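Local structure of RNA-dependent RNA Polymerase (Bombyx mori cytoplasmic polyhedrosis virus, 6TZ0) at residues Y86-A89 against E90-F94. The protein catalyses RNA-templated RNA synthesis, making plus strands in transcription and probably minus strands in genome replication of a cytoplasmic polyhedrosis virus. Residues are numbered along the deposited sequence; the frame is centred on the assembly and turned at random.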
loop_
_atom_site.group_PDB
_atom_site.type_symbol
_atom_site.label_atom_id
_atom_site.label_comp_id
_atom_site.label_asym_id
_atom_site.label_seq_id
_atom_site.Cartn_x
_atom_site.Cartn_y
_atom_site.Cartn_z
ATOM N N TYR A 86 30.226 2.525 9.316
ATOM C CA TYR A 86 29.103 3.362 8.906
ATOM C C TYR A 86 29.632 4.720 8.463
ATOM O O TYR A 86 29.500 5.714 9.185
ATOM C CB TYR A 86 28.101 3.501 10.050
ATOM C CG TYR A 86 27.529 2.175 10.492
ATOM C CD1 TYR A 86 26.500 1.570 9.787
ATOM C CD2 TYR A 86 28.034 1.519 11.605
ATOM C CE1 TYR A 86 25.987 0.354 10.182
ATOM C CE2 TYR A 86 27.527 0.305 12.009
ATOM C CZ TYR A 86 26.504 -0.273 11.294
ATOM O OH TYR A 86 25.988 -1.482 11.695
ATOM N N PRO A 87 30.242 4.800 7.283
ATOM C CA PRO A 87 30.886 6.046 6.862
ATOM C C PRO A 87 29.864 7.081 6.412
ATOM O O PRO A 87 28.677 6.805 6.258
ATOM C CB PRO A 87 31.763 5.604 5.692
ATOM C CG PRO A 87 31.041 4.465 5.122
ATOM C CD PRO A 87 30.390 3.751 6.259
ATOM N N LEU A 88 30.354 8.293 6.203
ATOM C CA LEU A 88 29.547 9.381 5.680
ATOM C C LEU A 88 30.210 9.935 4.427
ATOM O O LEU A 88 31.296 9.509 4.030
ATOM C CB LEU A 88 29.362 10.492 6.713
ATOM C CG LEU A 88 28.670 10.155 8.029
ATOM C CD1 LEU A 88 28.525 11.411 8.853
ATOM C CD2 LEU A 88 27.338 9.508 7.785
ATOM N N ALA A 89 29.543 10.899 3.810
ATOM C CA ALA A 89 30.134 11.614 2.694
ATOM C C ALA A 89 30.951 12.790 3.218
ATOM O O ALA A 89 31.011 13.049 4.423
ATOM C CB ALA A 89 29.049 12.068 1.723
ATOM N N GLU A 90 31.603 13.506 2.298
ATOM C CA GLU A 90 32.400 14.667 2.687
ATOM C C GLU A 90 31.521 15.800 3.188
ATOM O O GLU A 90 31.850 16.459 4.179
ATOM C CB GLU A 90 33.257 15.138 1.514
ATOM C CG GLU A 90 34.442 14.238 1.214
ATOM C CD GLU A 90 34.090 13.058 0.343
ATOM O OE1 GLU A 90 32.932 12.974 -0.109
ATOM O OE2 GLU A 90 34.976 12.206 0.117
ATOM N N ASP A 91 30.381 16.016 2.540
ATOM C CA ASP A 91 29.446 17.039 2.982
ATOM C C ASP A 91 28.725 16.623 4.258
ATOM O O ASP A 91 28.165 17.484 4.944
ATOM C CB ASP A 91 28.441 17.309 1.859
ATOM C CG ASP A 91 27.770 18.660 1.970
ATOM O OD1 ASP A 91 28.097 19.436 2.891
ATOM O OD2 ASP A 91 26.914 18.960 1.114
ATOM N N GLU A 92 28.742 15.322 4.580
ATOM C CA GLU A 92 28.001 14.713 5.692
ATOM C C GLU A 92 26.508 15.006 5.611
ATOM O O GLU A 92 25.840 15.179 6.631
ATOM C CB GLU A 92 28.570 15.129 7.052
ATOM C CG GLU A 92 29.942 14.550 7.320
ATOM C CD GLU A 92 30.516 14.999 8.638
ATOM O OE1 GLU A 92 29.912 15.883 9.278
ATOM O OE2 GLU A 92 31.570 14.462 9.038
ATOM N N SER A 93 25.986 15.066 4.386
ATOM C CA SER A 93 24.564 15.276 4.171
ATOM C C SER A 93 23.789 13.973 4.235
ATOM O O SER A 93 22.589 13.984 4.525
ATOM C CB SER A 93 24.341 15.962 2.826
ATOM O OG SER A 93 24.825 15.168 1.762
ATOM N N PHE A 94 24.462 12.855 3.982
ATOM C CA PHE A 94 23.874 11.526 4.031
ATOM C C PHE A 94 25.038 10.552 4.196
ATOM O O PHE A 94 26.203 10.955 4.180
ATOM C CB PHE A 94 23.025 11.264 2.772
ATOM C CG PHE A 94 22.177 10.030 2.840
ATOM C CD1 PHE A 94 21.082 9.977 3.682
ATOM C CD2 PHE A 94 22.472 8.928 2.058
ATOM C CE1 PHE A 94 20.304 8.843 3.753
ATOM C CE2 PHE A 94 21.700 7.790 2.127
ATOM C CZ PHE A 94 20.612 7.751 2.974
#
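Leu88 and Glu92, brought together by the turn, both carry CG beside the backbone N, with chi1 of -61° and -69° respectively. The leucine's CD1 lies against the aliphatic part of the glutamate, with Leu88 CD1 3.8 Å from Glu92 CG. From CG onward the glutamate is extended; its CD still skims that methyl, 4.1 Å from Leu88 CD1, and the carboxylate oxygens lie farther from it. The same CG lies 3.4 Å from Ala89 O; it touches leucine methyl and peptide oxygen from directions roughly at right angles. The other methyl, Leu88 CD2, comes within 4.0 Å of Phe94 O.

The backbone makes a type I beta turn over residues 89-92, with Glu90 and Asp91 at its corners. Its closing bond, Glu92 N to Ala89 O, is weak at 3.2 Å. Glu92 then takes a left-handed helical backbone conformation, and the chain folds back far enough for a second weak bond from Ala89 N to Phe94 O, 3.4 Å and 155° at the hydrogen. Ala89 thus uses both its N-H and its carbonyl within the loop.

Outward, the chain of Viral structural protein 4 receives the bend: its Asn346 bonds Asp91 OD2, and its Arg500 makes a cation-pi contact with Phe94. The loop itself connects helix 73-76 to helix 121-134 in the N-terminal region, and Lys121, at the start of the latter helix, hydrogen-bonds Glu92 O.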